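Long-range contacts in exoribonuclease II, mitochondrial (Candida glabrata, PDB 6F3H), which degrades RNA from its 3' end in mitochondria, as the nuclease component of the mtEXO degradosome: residues D665-S670 with P803-T808; Y752-H757 with P784-A789; K529-L534 with S600-T605. The protein carries 1 engineered substitution. All blocks are in the same frame, centred on the assembly; numbering follows the deposited sequence.

Overall arrangement
Contact 3 closes first along the chain, joining 529-534 to 600-605 within the RNB region, with the S604 side chain about 10 Å from the bound magnesium ion. Contact 1 opens next at helix 663-670, and contact 2 nests inside its loop. Both end in the C-terminal five-stranded unit, 765-827, probably the S1 domain of RNase II relatives: contact 2 seats the loop before strand 790-794 on helix 725-761, and contact 1 sets the loop before strand 808-818 against the RNB region. Centres of contacts 1 and 2 lie 19 Å apart; that of contact 3 is 31 and 27 Å from them. Contacts 1 and 2 anchor the C-terminal unit; contact 3 packs the RNB region internally.

Contact 1: residues D665-S670 with P803-T808; sequences DITKIS and PRIGDT
Helix 663-670 lies on one side of the flat I805-G806 peptide, K668 slanting in beyond the carbonyl oxygen and the T667 methyl beyond the nitrogen. The other side looks into the type II beta turn R804-D807, toward R804 O and D807 N, whose closing bond is weak. This turn precedes strand 808-818 of the C-terminal five-stranded unit, probably the S1 domain of this RNase II-like enzyme, so the contact joins that unit to the RNB region. No hydrogen bond crosses it; the fit is one of shape.

G806 suits the third position of a type II turn, where phi is positive (82°), and its bare CA sits 4.1 Å from T667 CB and 4.0 Å from K668 CG. T667 divides its branches by task. OG1 bonds back to L663 O in its own helix, which leaves CG2, trans to the backbone nitrogen, to meet I805 CG2 at 4.0 Å. Branched I805 also rests the same methyl near T667 O. Lysine serves here through its length: the K668 chain bends at chi3 (38°) and curls past I805 O, K668 CD coming to 3.6 Å of that oxygen. K668 NZ stays 5.9 Å from D807 OD1, too far for a salt bridge.

Backbone bonds of G806 and D807 with V770 fix the turn to its own sheet, while S670 packs on an adenine base of the bound RNA. Within the turn, D807 OD2 accepts a weak, bent bond from R804 N, 2.7 Å long at 125°.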
# COMPACT_ATOMS: atom_id res chain seq x y z
N ASP A 665 -19.65 -6.32 14.04
CA ASP A 665 -20.21 -7.13 12.95
C ASP A 665 -19.19 -7.32 11.83
O ASP A 665 -19.16 -8.37 11.18
CB ASP A 665 -21.45 -6.44 12.36
CG ASP A 665 -22.54 -6.14 13.39
OD1 ASP A 665 -22.79 -6.98 14.29
OD2 ASP A 665 -23.17 -5.06 13.28
N ILE A 666 -18.39 -6.28 11.56
CA ILE A 666 -17.37 -6.35 10.52
C ILE A 666 -16.23 -7.25 10.94
O ILE A 666 -15.61 -7.90 10.08
CB ILE A 666 -16.86 -4.95 10.17
N THR A 667 -15.90 -7.31 12.23
CA THR A 667 -14.80 -8.16 12.66
C THR A 667 -15.09 -9.57 12.24
O THR A 667 -14.27 -10.24 11.61
CB THR A 667 -14.65 -8.12 14.17
OG1 THR A 667 -14.78 -6.78 14.64
CG2 THR A 667 -13.30 -8.61 14.56
N LYS A 668 -16.30 -10.02 12.53
CA LYS A 668 -16.73 -11.33 12.10
C LYS A 668 -16.70 -11.41 10.58
O LYS A 668 -16.30 -12.43 10.00
CB LYS A 668 -18.11 -11.57 12.68
CG LYS A 668 -18.17 -11.06 14.12
CD LYS A 668 -19.26 -11.73 14.92
CE LYS A 668 -19.38 -13.22 14.56
NZ LYS A 668 -20.56 -13.89 15.20
N ILE A 669 -17.08 -10.33 9.90
CA ILE A 669 -17.05 -10.36 8.44
C ILE A 669 -15.63 -10.18 7.92
O ILE A 669 -15.30 -10.69 6.84
CB ILE A 669 -17.99 -9.29 7.86
N SER A 670 -14.78 -9.45 8.67
CA SER A 670 -13.43 -9.11 8.20
C SER A 670 -12.63 -10.34 7.83
O SER A 670 -11.76 -10.26 6.96
CB SER A 670 -12.67 -8.32 9.26
N PRO A 803 -13.33 -17.90 23.54
CA PRO A 803 -14.20 -16.88 22.94
C PRO A 803 -14.12 -16.81 21.42
O PRO A 803 -13.07 -17.04 20.81
CB PRO A 803 -13.68 -15.57 23.56
CG PRO A 803 -12.42 -15.94 24.33
CD PRO A 803 -12.03 -17.33 23.92
N ARG A 804 -15.26 -16.50 20.81
CA ARG A 804 -15.36 -16.37 19.36
C ARG A 804 -14.85 -15.00 18.88
O ARG A 804 -14.59 -14.08 19.65
CB ARG A 804 -16.80 -16.59 18.91
N ILE A 805 -14.67 -14.90 17.57
CA ILE A 805 -14.27 -13.65 16.94
C ILE A 805 -15.39 -12.63 17.07
O ILE A 805 -16.59 -12.97 17.04
CB ILE A 805 -13.90 -13.92 15.48
CG1 ILE A 805 -12.65 -14.80 15.45
CG2 ILE A 805 -13.74 -12.63 14.68
CD1 ILE A 805 -12.03 -14.96 14.09
N GLY A 806 -15.02 -11.36 17.21
CA GLY A 806 -16.01 -10.33 17.37
C GLY A 806 -16.52 -10.21 18.78
O GLY A 806 -17.36 -9.34 19.05
N ASP A 807 -16.02 -11.03 19.69
CA ASP A 807 -16.42 -10.96 21.07
C ASP A 807 -15.68 -9.83 21.77
O ASP A 807 -14.52 -9.53 21.45
CB ASP A 807 -16.10 -12.26 21.80
CG ASP A 807 -16.92 -13.41 21.32
OD1 ASP A 807 -17.69 -13.20 20.36
OD2 ASP A 807 -16.81 -14.52 21.88
N THR A 808 -16.33 -9.24 22.75
CA THR A 808 -15.77 -8.13 23.49
C THR A 808 -15.26 -8.61 24.83
O THR A 808 -15.85 -9.51 25.43
CB THR A 808 -16.80 -7.03 23.69
OG1 THR A 808 -17.50 -6.83 22.46
CG2 THR A 808 -16.11 -5.75 24.12

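Contact 2: residues Y752-H757 with P784-A789; sequences YWTLKH and PEYSYA
T754 carries this contact from the side of helix 725-761 that faces the loop 784-789. Its CB lies 4.0 Å from Y788 O. From there the side chain forks. OG1 bonds to S750 O, which satisfies the buried hydroxyl, and also lies 3.4 Å from Y788 CB. CG2, trans to the backbone nitrogen (OG1 at chi1 -55°), reaches the loop instead, meeting A789 CB at 3.6 Å and Y786 CD2 at 3.8 Å; its approach to the Y786 ring is oblique. Threonine suits the place because one branch can satisfy the helix while the other supplies a methyl to the loop.

A789, small and buried, lets the loop backbone come close to the helix, and the CD2 methyl of L755 reaches to within 4.4 Å of A789 CA. One turn beyond T754, H757 extends its ring toward Y786, with CG trans to the backbone nitrogen (chi1 158°). The two side chains cross at roughly a right angle. H757 NE2 donates a weak, bent bond to Y786 OH, which lies at the edge of the imidazole and in its plane, at 3.3 Å and 132°. Y788 faces the helix with its CB while the ring turns off elsewhere.

F596 completes the aromatic surroundings, meeting Y786 edge-to-face and also touching the H757 ring. The loop links strands 778-782 and 790-794 of the C-terminal sheet, and V581 of strand 580-584 touches T754, so T754 brings together the long helix, the loop of the C-terminal sheet and strand 580-584.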
# COMPACT_ATOMS: atom_id res chain seq x y z
N TYR A 752 3.06 2.87 15.74
CA TYR A 752 4.12 3.32 16.63
C TYR A 752 3.59 4.42 17.51
O TYR A 752 3.79 4.40 18.73
CB TYR A 752 5.32 3.81 15.84
CG TYR A 752 6.34 4.64 16.61
CD1 TYR A 752 7.13 4.06 17.61
CD2 TYR A 752 6.55 5.97 16.32
CE1 TYR A 752 8.09 4.82 18.30
CE2 TYR A 752 7.51 6.73 17.01
CZ TYR A 752 8.26 6.16 17.98
OH TYR A 752 9.16 7.00 18.59
N TRP A 753 2.83 5.35 16.92
CA TRP A 753 2.33 6.51 17.66
C TRP A 753 1.12 6.16 18.53
O TRP A 753 0.99 6.68 19.64
CB TRP A 753 1.99 7.64 16.70
CG TRP A 753 3.19 8.25 16.05
CD1 TRP A 753 3.53 8.16 14.74
CD2 TRP A 753 4.22 9.04 16.68
NE1 TRP A 753 4.69 8.86 14.50
CE2 TRP A 753 5.14 9.40 15.68
CE3 TRP A 753 4.45 9.47 17.98
CZ2 TRP A 753 6.27 10.16 15.93
CZ3 TRP A 753 5.58 10.24 18.23
CH2 TRP A 753 6.47 10.57 17.21
N THR A 754 0.20 5.34 18.04
CA THR A 754 -0.85 4.84 18.92
C THR A 754 -0.25 4.29 20.20
O THR A 754 -0.65 4.68 21.30
CB THR A 754 -1.64 3.73 18.24
OG1 THR A 754 -2.13 4.20 16.99
CG2 THR A 754 -2.80 3.31 19.10
N LEU A 755 0.75 3.41 20.06
CA LEU A 755 1.33 2.74 21.22
C LEU A 755 2.14 3.70 22.08
O LEU A 755 2.02 3.66 23.31
CB LEU A 755 2.21 1.58 20.78
CG LEU A 755 1.58 0.45 19.97
CD1 LEU A 755 2.54 -0.73 19.88
CD2 LEU A 755 0.27 0.00 20.54
N LYS A 756 2.94 4.57 21.46
CA LYS A 756 3.75 5.52 22.23
C LYS A 756 2.86 6.38 23.12
O LYS A 756 3.27 6.81 24.20
CB LYS A 756 4.57 6.40 21.28
CG LYS A 756 5.73 7.20 21.89
CD LYS A 756 6.87 7.48 20.87
CE LYS A 756 7.99 8.40 21.45
NZ LYS A 756 8.68 9.32 20.45
N HIS A 757 1.62 6.61 22.69
CA HIS A 757 0.67 7.33 23.52
C HIS A 757 0.15 6.46 24.65
O HIS A 757 0.09 6.90 25.80
CB HIS A 757 -0.48 7.80 22.65
CG HIS A 757 -1.72 8.08 23.42
ND1 HIS A 757 -1.85 9.19 24.23
CD2 HIS A 757 -2.89 7.40 23.52
CE1 HIS A 757 -3.04 9.18 24.79
NE2 HIS A 757 -3.70 8.11 24.37
N PRO A 784 -11.40 -0.98 20.23
CA PRO A 784 -12.43 -0.20 19.55
C PRO A 784 -12.05 1.27 19.52
O PRO A 784 -12.26 1.94 18.51
CB PRO A 784 -13.67 -0.47 20.40
CG PRO A 784 -13.35 -1.75 21.11
CD PRO A 784 -11.92 -1.65 21.43
N GLU A 785 -11.47 1.77 20.61
CA GLU A 785 -11.17 3.19 20.63
C GLU A 785 -10.05 3.55 19.65
O GLU A 785 -10.00 4.69 19.19
CB GLU A 785 -10.80 3.62 22.06
N TYR A 786 -9.20 2.59 19.27
CA TYR A 786 -8.05 2.89 18.42
C TYR A 786 -7.94 1.88 17.30
O TYR A 786 -7.96 0.67 17.54
CB TYR A 786 -6.73 2.87 19.18
CG TYR A 786 -6.64 3.76 20.37
CD1 TYR A 786 -7.13 3.36 21.61
CD2 TYR A 786 -6.05 5.01 20.27
CE1 TYR A 786 -7.02 4.18 22.71
CE2 TYR A 786 -5.94 5.83 21.34
CZ TYR A 786 -6.42 5.42 22.56
OH TYR A 786 -6.29 6.28 23.62
N SER A 787 -7.71 2.38 16.10
CA SER A 787 -7.61 1.49 14.96
C SER A 787 -6.26 0.77 14.89
O SER A 787 -6.21 -0.40 14.49
CB SER A 787 -7.87 2.28 13.67
OG SER A 787 -9.22 2.72 13.60
N TYR A 788 -5.18 1.43 15.31
CA TYR A 788 -3.83 0.90 15.14
C TYR A 788 -3.24 0.36 16.42
O TYR A 788 -2.03 0.14 16.50
CB TYR A 788 -2.92 1.98 14.57
CG TYR A 788 -3.33 2.35 13.18
CD1 TYR A 788 -3.71 1.37 12.27
CD2 TYR A 788 -3.38 3.67 12.79
CE1 TYR A 788 -4.10 1.71 10.99
CE2 TYR A 788 -3.76 4.03 11.52
CZ TYR A 788 -4.13 3.05 10.61
OH TYR A 788 -4.52 3.42 9.34
N ALA A 789 -4.06 0.15 17.41
CA ALA A 789 -3.67 -0.54 18.61
C ALA A 789 -4.21 -1.96 18.45
O ALA A 789 -5.33 -2.26 18.86
CB ALA A 789 -4.21 0.14 19.86

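Contact 3: residues K529-L534 with S600-T605; sequences KVDSIL and SQTKST
D531 presses its carboxylate against the N-terminal turn of helix 603-625, where T602 is the N-cap and forms a capping box with T605. This is the tight, polar half of the contact. S604 N donates to D531 OD1 (3.0 Å, 147°), arriving on the syn side but 30° out of the carboxylate plane, while T602 OG1 donates to the syn lone pair of D531 OD2 at 2.9 Å. Two bonds, one to each oxygen, thus fix the rotation of the group, and an acid is apt here because the positive end of the helix dipole would probably stabilise its charge. T602 OG1 sits between backbone N and carbonyl carbon (chi1 71°), from where it can also accept a long, weak bond from T605 N. S604 is small enough for close approach: its CB meets V530 CG1 at 3.7 Å, and its OG bonds to Y527 O. V530 in turn touches I400, next to the magnesium ligand D401.

Toward solvent the contact loosens. The extended chain of K603, an exposed residue, crosses L534 obliquely, its CB and CD packing on L534 CB and CD1, with K603 CB 3.8 Å from L534 CD1. K603 NZ lies 6.8 Å from D531 OD1, with no salt bridge between them, and the tip is held instead by a weak bond, K603 NZ to L534 O at 3.2 Å.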
# COMPACT_ATOMS: atom_id res chain seq x y z
N LYS A 529 -16.89 23.85 6.71
CA LYS A 529 -17.69 25.00 6.29
C LYS A 529 -18.95 24.53 5.60
O LYS A 529 -20.06 24.86 6.01
CB LYS A 529 -16.89 25.92 5.37
N VAL A 530 -18.78 23.65 4.62
CA VAL A 530 -19.91 23.06 3.91
C VAL A 530 -20.89 22.42 4.88
O VAL A 530 -22.11 22.53 4.72
CB VAL A 530 -19.42 22.04 2.88
CG1 VAL A 530 -20.60 21.36 2.22
CG2 VAL A 530 -18.58 22.74 1.84
N ASP A 531 -20.38 21.69 5.87
CA ASP A 531 -21.32 21.05 6.77
C ASP A 531 -22.10 22.09 7.55
O ASP A 531 -23.34 22.04 7.60
CB ASP A 531 -20.59 20.10 7.70
CG ASP A 531 -20.29 18.76 7.05
OD1 ASP A 531 -21.17 18.24 6.32
OD2 ASP A 531 -19.19 18.21 7.29
N SER A 532 -21.42 23.10 8.09
CA SER A 532 -22.14 24.08 8.89
C SER A 532 -23.12 24.83 8.01
O SER A 532 -24.18 25.26 8.48
CB SER A 532 -21.18 25.01 9.65
OG SER A 532 -20.38 25.76 8.78
N ILE A 533 -22.79 24.98 6.74
CA ILE A 533 -23.71 25.57 5.79
C ILE A 533 -24.97 24.74 5.66
O ILE A 533 -26.08 25.27 5.68
CB ILE A 533 -23.00 25.72 4.44
CG1 ILE A 533 -22.00 26.87 4.54
CG2 ILE A 533 -24.00 25.87 3.32
CD1 ILE A 533 -21.05 26.89 3.42
N LEU A 534 -24.82 23.42 5.50
CA LEU A 534 -26.00 22.59 5.28
C LEU A 534 -26.77 22.35 6.56
O LEU A 534 -27.83 21.71 6.52
CB LEU A 534 -25.61 21.25 4.67
CG LEU A 534 -24.82 21.35 3.37
CD1 LEU A 534 -24.10 20.05 3.07
CD2 LEU A 534 -25.66 21.80 2.21
N SER A 600 -14.36 11.41 9.65
CA SER A 600 -15.75 11.84 9.69
C SER A 600 -16.48 11.34 8.46
O SER A 600 -15.94 11.34 7.36
CB SER A 600 -15.83 13.37 9.76
OG SER A 600 -14.81 13.89 10.60
N GLN A 601 -17.70 10.85 8.68
CA GLN A 601 -18.65 10.57 7.61
C GLN A 601 -19.77 11.61 7.78
O GLN A 601 -20.59 11.52 8.70
CB GLN A 601 -19.15 9.13 7.69
N THR A 602 -19.77 12.61 6.91
CA THR A 602 -20.64 13.76 7.05
C THR A 602 -21.30 14.07 5.72
O THR A 602 -21.06 13.40 4.70
CB THR A 602 -19.86 14.97 7.57
OG1 THR A 602 -19.00 15.44 6.53
CG2 THR A 602 -19.06 14.61 8.77
N LYS A 603 -22.10 15.14 5.72
CA LYS A 603 -22.78 15.56 4.50
C LYS A 603 -21.78 15.94 3.42
O LYS A 603 -21.99 15.61 2.25
CB LYS A 603 -23.72 16.72 4.79
CG LYS A 603 -24.99 16.33 5.53
CD LYS A 603 -26.05 17.44 5.41
CE LYS A 603 -27.19 17.24 6.40
NZ LYS A 603 -27.94 18.50 6.68
N SER A 604 -20.72 16.68 3.77
CA SER A 604 -19.75 17.07 2.74
C SER A 604 -18.91 15.89 2.24
O SER A 604 -18.69 15.76 1.03
CB SER A 604 -18.85 18.21 3.23
OG SER A 604 -18.55 18.13 4.60
N THR A 605 -18.41 15.04 3.14
CA THR A 605 -17.68 13.85 2.68
C THR A 605 -18.56 13.00 1.79
O THR A 605 -18.11 12.48 0.76
CB THR A 605 -17.18 13.03 3.86
OG1 THR A 605 -18.29 12.36 4.46
CG2 THR A 605 -16.51 13.92 4.88